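Local coordinates for protein At4g34840 (Arabidopsis thaliana, PDB 3BSF) that belongs to the phosphorylase superfamily, is named as a nucleosidase, and holds adenine in a pocket at the end of a strand of its central mixed beta-sheet, at residues A112-V123 with L206-V214; G141-P149 with A194-I205. One frame throughout, in Å; residues are numbered along the deposited sequence.

Contact 1 of 2, residues A112-V123 with L206-V214. With ADE (adenine), chain C.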
loop_
_atom_site.group_PDB
_atom_site.type_symbol
_atom_site.label_atom_id
_atom_site.label_comp_id
_atom_site.label_asym_id
_atom_site.label_seq_id
_atom_site.Cartn_x
_atom_site.Cartn_y
_atom_site.Cartn_z
ATOM N N ALA A 112 -8.792 -15.456 21.927
ATOM C CA ALA A 112 -9.748 -14.947 20.958
ATOM C C ALA A 112 -10.814 -15.945 20.514
ATOM O O ALA A 112 -10.537 -16.896 19.786
ATOM C CB ALA A 112 -9.006 -14.408 19.743
ATOM N N CYS A 113 -12.042 -15.728 20.950
ATOM C CA CYS A 113 -13.120 -16.607 20.537
ATOM C C CYS A 113 -13.705 -16.042 19.248
ATOM O O CYS A 113 -13.498 -14.865 18.918
ATOM C CB CYS A 113 -14.212 -16.663 21.602
ATOM S SG CYS A 113 -13.709 -17.429 23.158
ATOM N N ILE A 114 -14.430 -16.876 18.510
ATOM C CA ILE A 114 -15.051 -16.417 17.277
ATOM C C ILE A 114 -16.073 -15.366 17.706
ATOM O O ILE A 114 -16.490 -15.338 18.863
ATOM C CB ILE A 114 -15.776 -17.577 16.536
ATOM C CG1 ILE A 114 -15.434 -17.552 15.048
ATOM C CG2 ILE A 114 -17.291 -17.440 16.686
ATOM C CD1 ILE A 114 -13.974 -17.799 14.747
ATOM N N SER A 115 -16.464 -14.502 16.777
ATOM C CA SER A 115 -17.441 -13.454 17.056
ATOM C C SER A 115 -17.013 -12.373 18.064
ATOM O O SER A 115 -17.768 -11.437 18.320
ATOM C CB SER A 115 -18.756 -14.082 17.516
ATOM O OG SER A 115 -19.738 -13.084 17.714
ATOM N N ASP A 116 -15.821 -12.490 18.637
ATOM C CA ASP A 116 -15.343 -11.484 19.587
ATOM C C ASP A 116 -15.140 -10.133 18.917
ATOM O O ASP A 116 -14.802 -10.071 17.734
ATOM C CB ASP A 116 -14.017 -11.925 20.201
ATOM C CG ASP A 116 -14.203 -12.780 21.426
ATOM O OD1 ASP A 116 -15.179 -13.557 21.445
ATOM O OD2 ASP A 116 -13.379 -12.687 22.362
ATOM N N VAL A 117 -15.338 -9.052 19.668
ATOM C CA VAL A 117 -15.147 -7.715 19.117
ATOM C C VAL A 117 -14.079 -6.929 19.888
ATOM O O VAL A 117 -14.332 -6.358 20.949
ATOM C CB VAL A 117 -16.463 -6.924 19.097
ATOM C CG1 VAL A 117 -16.221 -5.523 18.558
ATOM C CG2 VAL A 117 -17.475 -7.653 18.237
ATOM N N TYR A 118 -12.877 -6.907 19.334
ATOM C CA TYR A 118 -11.778 -6.212 19.961
ATOM C C TYR A 118 -11.593 -4.784 19.459
ATOM O O TYR A 118 -12.068 -4.409 18.386
ATOM C CB TYR A 118 -10.465 -6.969 19.731
ATOM C CG TYR A 118 -10.311 -8.291 20.465
ATOM C CD1 TYR A 118 -10.971 -9.441 20.031
ATOM C CD2 TYR A 118 -9.479 -8.396 21.576
ATOM C CE1 TYR A 118 -10.805 -10.661 20.681
ATOM C CE2 TYR A 118 -9.310 -9.608 22.239
ATOM C CZ TYR A 118 -9.975 -10.742 21.786
ATOM O OH TYR A 118 -9.809 -11.952 22.438
ATOM N N VAL A 119 -10.890 -4.002 20.271
ATOM C CA VAL A 119 -10.542 -2.624 19.963
ATOM C C VAL A 119 -9.015 -2.648 19.947
ATOM O O VAL A 119 -8.367 -2.715 21.001
ATOM C CB VAL A 119 -11.014 -1.626 21.068
ATOM C CG1 VAL A 119 -10.398 -0.244 20.819
ATOM C CG2 VAL A 119 -12.532 -1.537 21.091
ATOM N N VAL A 120 -8.449 -2.626 18.743
ATOM C CA VAL A 120 -6.998 -2.652 18.563
ATOM C C VAL A 120 -6.304 -1.560 19.373
ATOM O O VAL A 120 -6.720 -0.403 19.354
ATOM C CB VAL A 120 -6.639 -2.495 17.078
ATOM C CG1 VAL A 120 -5.122 -2.405 16.904
ATOM C CG2 VAL A 120 -7.215 -3.667 16.292
ATOM N N SER A 121 -5.252 -1.957 20.086
ATOM C CA SER A 121 -4.463 -1.057 20.940
ATOM C C SER A 121 -3.241 -0.545 20.204
ATOM O O SER A 121 -2.935 0.649 20.203
ATOM C CB SER A 121 -3.974 -1.793 22.189
ATOM O OG SER A 121 -2.888 -2.635 21.871
ATOM N N THR A 122 -2.536 -1.483 19.600
ATOM C CA THR A 122 -1.340 -1.189 18.843
ATOM C C THR A 122 -1.401 -2.127 17.646
ATOM O O THR A 122 -1.816 -3.292 17.778
ATOM C CB THR A 122 -0.069 -1.461 19.708
ATOM O OG1 THR A 122 1.119 -1.371 18.905
ATOM C CG2 THR A 122 -0.151 -2.830 20.330
ATOM N N VAL A 123 -1.009 -1.610 16.483
ATOM C CA VAL A 123 -1.017 -2.393 15.253
ATOM C C VAL A 123 0.334 -2.324 14.554
ATOM O O VAL A 123 1.066 -1.341 14.688
ATOM C CB VAL A 123 -2.118 -1.902 14.280
ATOM C CG1 VAL A 123 -1.747 -0.523 13.689
ATOM C CG2 VAL A 123 -2.333 -2.950 13.189
ATOM N N LEU A 206 -9.323 1.437 15.646
ATOM C CA LEU A 206 -9.464 0.215 14.857
ATOM C C LEU A 206 -10.286 -0.806 15.614
ATOM O O LEU A 206 -9.962 -1.188 16.738
ATOM C CB LEU A 206 -8.095 -0.368 14.508
ATOM C CG LEU A 206 -7.197 0.514 13.628
ATOM C CD1 LEU A 206 -6.752 1.733 14.408
ATOM C CD2 LEU A 206 -5.979 -0.266 13.173
ATOM N N ILE A 207 -11.367 -1.241 14.990
ATOM C CA ILE A 207 -12.261 -2.208 15.597
ATOM C C ILE A 207 -12.357 -3.458 14.713
ATOM O O ILE A 207 -12.699 -3.368 13.532
ATOM C CB ILE A 207 -13.641 -1.571 15.797
ATOM C CG1 ILE A 207 -13.512 -0.397 16.765
ATOM C CG2 ILE A 207 -14.634 -2.601 16.317
ATOM C CD1 ILE A 207 -14.785 0.379 16.938
ATOM N N LYS A 208 -12.071 -4.624 15.290
ATOM C CA LYS A 208 -12.081 -5.866 14.520
ATOM C C LYS A 208 -12.976 -6.996 15.040
ATOM O O LYS A 208 -12.925 -7.339 16.223
ATOM C CB LYS A 208 -10.647 -6.365 14.407
ATOM C CG LYS A 208 -9.679 -5.276 13.951
ATOM C CD LYS A 208 -9.962 -4.838 12.514
ATOM C CE LYS A 208 -8.919 -3.843 12.000
ATOM N NZ LYS A 208 -9.055 -3.578 10.531
ATOM N N GLY A 209 -13.787 -7.568 14.143
ATOM C CA GLY A 209 -14.678 -8.665 14.504
ATOM C C GLY A 209 -14.057 -9.996 14.109
ATOM O O GLY A 209 -13.813 -10.249 12.921
ATOM N N VAL A 210 -13.807 -10.855 15.097
ATOM C CA VAL A 210 -13.163 -12.150 14.846
ATOM C C VAL A 210 -14.075 -13.146 14.147
ATOM O O VAL A 210 -15.055 -13.600 14.716
ATOM C CB VAL A 210 -12.641 -12.799 16.158
ATOM C CG1 VAL A 210 -11.840 -14.047 15.834
ATOM C CG2 VAL A 210 -11.784 -11.812 16.928
ATOM N N THR A 211 -13.733 -13.503 12.916
ATOM C CA THR A 211 -14.543 -14.442 12.152
ATOM C C THR A 211 -13.882 -15.797 11.946
ATOM O O THR A 211 -14.541 -16.774 11.607
ATOM C CB THR A 211 -14.870 -13.873 10.771
ATOM O OG1 THR A 211 -13.648 -13.566 10.088
ATOM C CG2 THR A 211 -15.738 -12.610 10.905
ATOM N N ASP A 212 -12.579 -15.856 12.162
ATOM C CA ASP A 212 -11.841 -17.086 11.959
ATOM C C ASP A 212 -10.738 -17.252 13.002
ATOM O O ASP A 212 -9.987 -16.322 13.286
ATOM C CB ASP A 212 -11.261 -17.071 10.536
ATOM C CG ASP A 212 -10.227 -18.161 10.299
ATOM O OD1 ASP A 212 -10.528 -19.355 10.556
ATOM O OD2 ASP A 212 -9.107 -17.821 9.836
ATOM N N ILE A 213 -10.665 -18.433 13.602
ATOM C CA ILE A 213 -9.632 -18.697 14.580
ATOM C C ILE A 213 -8.466 -19.289 13.804
ATOM O O ILE A 213 -8.489 -20.453 13.410
ATOM C CB ILE A 213 -10.131 -19.665 15.676
ATOM C CG1 ILE A 213 -10.971 -18.886 16.691
ATOM C CG2 ILE A 213 -8.957 -20.340 16.367
ATOM C CD1 ILE A 213 -11.339 -19.673 17.927
ATOM N N VAL A 214 -7.459 -18.457 13.562
ATOM C CA VAL A 214 -6.281 -18.867 12.813
ATOM C C VAL A 214 -5.603 -20.102 13.411
ATOM O O VAL A 214 -5.301 -21.051 12.689
ATOM C CB VAL A 214 -5.258 -17.704 12.726
ATOM C CG1 VAL A 214 -4.048 -18.134 11.923
ATOM C CG2 VAL A 214 -5.903 -16.493 12.078
HETATM N N9 ADE C . -10.169 -11.612 7.606
HETATM C C8 ADE C . -10.989 -12.607 8.040
HETATM N N7 ADE C . -10.334 -13.740 8.426
HETATM C C5 ADE C . -9.006 -13.436 8.220
HETATM C C6 ADE C . -7.756 -14.168 8.414
HETATM N N6 ADE C . -7.750 -15.411 8.885
HETATM N N1 ADE C . -6.535 -13.510 8.081
HETATM C C2 ADE C . -6.561 -12.219 7.592
HETATM N N3 ADE C . -7.706 -11.449 7.376
HETATM C C4 ADE C . -8.880 -12.122 7.711
#
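The adenine pocket sits at the C-terminal end of strand 206-213, which pairs antiparallel with 117-120 in the central mixed sheet of this phosphorylase-superfamily fold; Val-210, one residue before the pocket residues Thr-211 and Asp-212, touches the turn that leads into the partner strand. Strands 117-120 and 206-213 run at 153° to each other. Tyr-118 and Lys-208 form the hydrogen-bonded pair, each amide giving its N-H to the other's carbonyl, flanked by the non-hydrogen-bonded pairs Val-117 with Gly-209 and Val-119 with Ile-207. Beyond this core the pairing continues: Val-120 N donates to Leu-206 O, and Val-210 N reaches Asp-116 O at 2.9 Å on a nearly straight bond (172°). The type II turn from Cys-113 to Asp-116 then brings Ser-115 N to Val-210 O at 2.7 Å, in the carbonyl plane.

Val-210 packs by its two branches: CG1 lies against Cys-113 O, whereas CG2, set beside its own backbone N, meets CD1 of the Tyr-118 ring at 4.0 Å. Farther along, CD1 of Ile-114 lies 3.7 Å from CG1 of Ile-213. On the face shared with Tyr-118, Lys-208 bends at chi2; its CG rests on CG2 of Val-120 at 3.8 Å while NZ turns away to a salt bridge with Asp-187, itself a pocket residue. Tyr-118 OH and Asp-116 OD2 both bind Lys-158.

The strand end supplies part of the pocket, and Lys-186 NZ also bonds the adenine. Thr-211 OG1 lies 3.5 Å from adenine C8, and adenine N6 donates to Asp-212 OD2 at 2.9 Å along a bent path (133°).

Contact 2 of 2, residues G141-P149 with A194-I205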
loop_
_atom_site.group_PDB
_atom_site.type_symbol
_atom_site.label_atom_id
_atom_site.label_comp_id
_atom_site.label_asym_id
_atom_site.label_seq_id
_atom_site.Cartn_x
_atom_site.Cartn_y
_atom_site.Cartn_z
ATOM N N GLY A 141 6.833 -1.258 11.260
ATOM C CA GLY A 141 6.120 0.001 11.367
ATOM C C GLY A 141 4.991 -0.053 12.374
ATOM O O GLY A 141 3.836 0.215 12.047
ATOM N N MET A 142 5.322 -0.409 13.608
ATOM C CA MET A 142 4.317 -0.500 14.658
ATOM C C MET A 142 3.881 0.883 15.143
ATOM O O MET A 142 4.697 1.809 15.229
ATOM C CB MET A 142 4.870 -1.313 15.833
ATOM C CG MET A 142 3.909 -1.494 17.019
ATOM S SD MET A 142 4.500 -2.733 18.240
ATOM C CE MET A 142 4.805 -1.710 19.680
ATOM N N ARG A 143 2.590 1.019 15.441
ATOM C CA ARG A 143 2.071 2.273 15.955
ATOM C C ARG A 143 0.831 2.119 16.839
ATOM O O ARG A 143 0.129 1.108 16.765
ATOM C CB ARG A 143 1.795 3.247 14.813
ATOM C CG ARG A 143 0.929 2.728 13.687
ATOM C CD ARG A 143 0.652 3.859 12.703
ATOM N NE ARG A 143 1.840 4.677 12.422
ATOM C CZ ARG A 143 2.849 4.316 11.627
ATOM N NH1 ARG A 143 2.837 3.136 11.013
ATOM N NH2 ARG A 143 3.871 5.141 11.433
ATOM N N ASN A 144 0.586 3.123 17.682
ATOM C CA ASN A 144 -0.555 3.151 18.608
ATOM C C ASN A 144 -1.824 3.696 17.975
ATOM O O ASN A 144 -1.779 4.414 16.962
ATOM C CB ASN A 144 -0.268 4.060 19.803
ATOM C CG ASN A 144 0.616 3.432 20.820
ATOM O OD1 ASN A 144 1.228 4.133 21.618
ATOM N ND2 ASN A 144 0.684 2.102 20.821
ATOM N N THR A 145 -2.951 3.378 18.607
ATOM C CA THR A 145 -4.250 3.852 18.158
ATOM C C THR A 145 -4.619 4.955 19.139
ATOM O O THR A 145 -4.006 5.069 20.206
ATOM C CB THR A 145 -5.321 2.747 18.236
ATOM O OG1 THR A 145 -5.372 2.226 19.570
ATOM C CG2 THR A 145 -4.996 1.621 17.265
ATOM N N PHE A 146 -5.607 5.774 18.791
ATOM C CA PHE A 146 -6.030 6.843 19.681
ATOM C C PHE A 146 -6.569 6.215 20.969
ATOM O O PHE A 146 -7.391 5.300 20.937
ATOM C CB PHE A 146 -7.112 7.702 19.021
ATOM C CG PHE A 146 -7.442 8.931 19.796
ATOM C CD1 PHE A 146 -6.567 10.018 19.792
ATOM C CD2 PHE A 146 -8.586 8.984 20.582
ATOM C CE1 PHE A 146 -6.827 11.142 20.565
ATOM C CE2 PHE A 146 -8.857 10.096 21.357
ATOM C CZ PHE A 146 -7.975 11.183 21.351
ATOM N N PRO A 147 -6.107 6.702 22.121
ATOM C CA PRO A 147 -6.539 6.183 23.426
ATOM C C PRO A 147 -8.010 6.412 23.777
ATOM O O PRO A 147 -8.446 7.553 23.914
ATOM C CB PRO A 147 -5.581 6.874 24.399
ATOM C CG PRO A 147 -5.306 8.183 23.706
ATOM C CD PRO A 147 -5.101 7.768 22.278
ATOM N N THR A 148 -8.765 5.320 23.921
ATOM C CA THR A 148 -10.191 5.391 24.254
ATOM C C THR A 148 -10.558 4.437 25.413
ATOM O O THR A 148 -11.240 3.423 25.231
ATOM C CB THR A 148 -11.068 5.083 23.006
ATOM O OG1 THR A 148 -10.863 3.729 22.585
ATOM C CG2 THR A 148 -10.698 6.016 21.861
ATOM N N PRO A 149 -10.115 4.777 26.633
ATOM C CA PRO A 149 -10.347 4.008 27.859
ATOM C C PRO A 149 -11.794 4.010 28.325
ATOM O O PRO A 149 -12.292 3.004 28.812
ATOM C CB PRO A 149 -9.414 4.684 28.863
ATOM C CG PRO A 149 -9.493 6.094 28.458
ATOM C CD PRO A 149 -9.377 6.013 26.945
ATOM N N ALA A 194 -3.738 3.162 9.754
ATOM C CA ALA A 194 -3.084 3.862 10.862
ATOM C C ALA A 194 -1.878 4.662 10.395
ATOM O O ALA A 194 -1.563 5.697 10.965
ATOM C CB ALA A 194 -2.655 2.870 11.922
ATOM N N TYR A 195 -1.195 4.182 9.370
ATOM C CA TYR A 195 -0.042 4.905 8.874
ATOM C C TYR A 195 -0.431 6.248 8.264
ATOM O O TYR A 195 0.125 7.289 8.615
ATOM C CB TYR A 195 0.680 4.087 7.814
ATOM C CG TYR A 195 1.801 4.840 7.131
ATOM C CD1 TYR A 195 2.925 5.264 7.852
ATOM C CD2 TYR A 195 1.765 5.088 5.756
ATOM C CE1 TYR A 195 3.992 5.909 7.209
ATOM C CE2 TYR A 195 2.831 5.727 5.106
ATOM C CZ TYR A 195 3.940 6.127 5.838
ATOM O OH TYR A 195 5.023 6.675 5.206
ATOM N N VAL A 196 -1.375 6.220 7.332
ATOM C CA VAL A 196 -1.793 7.447 6.681
ATOM C C VAL A 196 -2.342 8.453 7.680
ATOM O O VAL A 196 -1.847 9.581 7.767
ATOM C CB VAL A 196 -2.851 7.183 5.576
ATOM C CG1 VAL A 196 -3.271 8.487 4.943
ATOM C CG2 VAL A 196 -2.282 6.266 4.507
ATOM N N ALA A 197 -3.351 8.051 8.446
ATOM C CA ALA A 197 -3.963 8.947 9.426
ATOM C C ALA A 197 -2.935 9.543 10.389
ATOM O O ALA A 197 -3.113 10.658 10.892
ATOM C CB ALA A 197 -5.031 8.207 10.194
ATOM N N ASP A 198 -1.862 8.793 10.630
ATOM C CA ASP A 198 -0.783 9.206 11.529
ATOM C C ASP A 198 0.071 10.351 10.947
ATOM O O ASP A 198 0.656 11.135 11.702
ATOM C CB ASP A 198 0.113 8.000 11.848
ATOM C CG ASP A 198 1.167 8.311 12.901
ATOM O OD1 ASP A 198 0.777 8.463 14.081
ATOM O OD2 ASP A 198 2.379 8.411 12.559
ATOM N N ILE A 199 0.152 10.443 9.616
ATOM C CA ILE A 199 0.936 11.508 8.997
ATOM C C ILE A 199 0.150 12.815 9.132
ATOM O O ILE A 199 0.730 13.864 9.412
ATOM C CB ILE A 199 1.274 11.209 7.501
ATOM C CG1 ILE A 199 0.206 11.766 6.580
ATOM C CG2 ILE A 199 1.364 9.720 7.263
ATOM C CD1 ILE A 199 0.611 13.062 5.898
ATOM N N PHE A 200 -1.171 12.744 8.954
ATOM C CA PHE A 200 -2.024 13.928 9.102
ATOM C C PHE A 200 -2.423 14.032 10.560
ATOM O O PHE A 200 -3.324 14.775 10.909
ATOM C CB PHE A 200 -3.301 13.831 8.243
ATOM C CG PHE A 200 -3.039 13.836 6.773
ATOM C CD1 PHE A 200 -2.865 12.647 6.082
ATOM C CD2 PHE A 200 -2.882 15.033 6.097
ATOM C CE1 PHE A 200 -2.527 12.655 4.733
ATOM C CE2 PHE A 200 -2.543 15.059 4.756
ATOM C CZ PHE A 200 -2.363 13.869 4.068
ATOM N N LYS A 201 -1.752 13.265 11.406
ATOM C CA LYS A 201 -2.027 13.255 12.834
ATOM C C LYS A 201 -3.506 13.351 13.239
ATOM O O LYS A 201 -3.857 14.126 14.122
ATOM C CB LYS A 201 -1.237 14.372 13.518
ATOM C CG LYS A 201 0.090 13.932 14.128
ATOM C CD LYS A 201 1.165 13.607 13.087
ATOM C CE LYS A 201 2.474 13.163 13.773
ATOM N NZ LYS A 201 3.625 12.966 12.824
ATOM N N VAL A 202 -4.370 12.567 12.608
ATOM C CA VAL A 202 -5.786 12.588 12.961
ATOM C C VAL A 202 -6.141 11.381 13.843
ATOM O O VAL A 202 -5.673 10.258 13.595
ATOM C CB VAL A 202 -6.685 12.609 11.678
ATOM C CG1 VAL A 202 -6.014 11.845 10.553
ATOM C CG2 VAL A 202 -8.061 12.011 11.970
ATOM N N PRO A 203 -6.955 11.602 14.903
ATOM C CA PRO A 203 -7.394 10.556 15.843
ATOM C C PRO A 203 -7.866 9.319 15.100
ATOM O O PRO A 203 -8.673 9.425 14.176
ATOM C CB PRO A 203 -8.518 11.239 16.600
ATOM C CG PRO A 203 -8.008 12.609 16.720
ATOM C CD PRO A 203 -7.503 12.905 15.309
ATOM N N THR A 204 -7.390 8.149 15.513
ATOM C CA THR A 204 -7.736 6.927 14.812
ATOM C C THR A 204 -8.072 5.743 15.709
ATOM O O THR A 204 -7.418 5.491 16.710
ATOM C CB THR A 204 -6.574 6.548 13.862
ATOM O OG1 THR A 204 -7.053 5.684 12.827
ATOM C CG2 THR A 204 -5.432 5.871 14.646
ATOM N N ILE A 205 -9.102 5.000 15.329
ATOM C CA ILE A 205 -9.527 3.829 16.092
ATOM C C ILE A 205 -9.722 2.616 15.169
ATOM O O ILE A 205 -10.216 2.753 14.037
ATOM C CB ILE A 205 -10.842 4.122 16.825
ATOM C CG1 ILE A 205 -10.628 5.273 17.797
ATOM C CG2 ILE A 205 -11.321 2.883 17.562
ATOM C CD1 ILE A 205 -11.858 5.623 18.566
#
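A folded arginine is the odd feature here: Arg-143 lies against the last turns of helix 190-199, touching Ala-194, Tyr-195 and Asp-198 with different parts of one side chain. Its CG stands between the backbone N and carbonyl carbon (chi1 53°), and a second bend at chi3 (43°) carries the guanidinium across Tyr-195 CA. CD of Arg-143 sits 3.5 Å from CB of Ala-194. One guanidinium face is covered by the backbone at Tyr-195 CA, while the tyrosine ring presents its edge, with CD1 3.7 Å from NH2 of Arg-143; the two planes are 64° apart, so there is no parallel stack. Asp-198 approaches from the opposite direction, and its OD2 forms only a long salt bridge, 3.8 Å from Arg-143 NH2.

The following residues swing over to the start of strand 204-213. Phe-146 N donates to Thr-204 O at 2.8 Å, nearly along the C=O axis, the one hydrogen bond between the segments. The Phe-146 ring lies side by side with Pro-203 in a CH-pi contact: Pro-203 CB is 4.2 Å from the centroid of the Phe-146 ring, and CD of Pro-147 covers the opposite face. Thr-148 and Ile-205 meet tip to tip, CG2 of Thr-148 to CD1 of Ile-205 at 3.5 Å.

Tyr-195 also packs on Ser-76 of the second subunit, placing the arginine close to the dimer interface. With a single hydrogen bond and a long salt bridge, the contact depends largely on packing, of the arginine's chain and guanidinium as well as of apolar groups, and the charge pair probably adds mainly diffuse electrostatic attraction.

Both contacts use strand 204-213 and the same sheet: contact 2 takes its first residues and the helix before it, contact 1 the remainder down to the adenine. Contact 1 is buried and built from regular backbone pairing, with polar ends directed to Lys-158, Asp-187 and the ligand. Contact 2 is partly buried, nearer the second subunit, and reduces the pairing to a single backbone bond, relying more on a charged side chain and ring packing. They meet at the corner after Val-120, where Val-123 O takes a probable hydrogen bond from Arg-143 N and Thr-145 OG1 bonds to Val-120 O and to Ser-121 O. CG2 of Thr-145 also packs on CD1 of Leu-206.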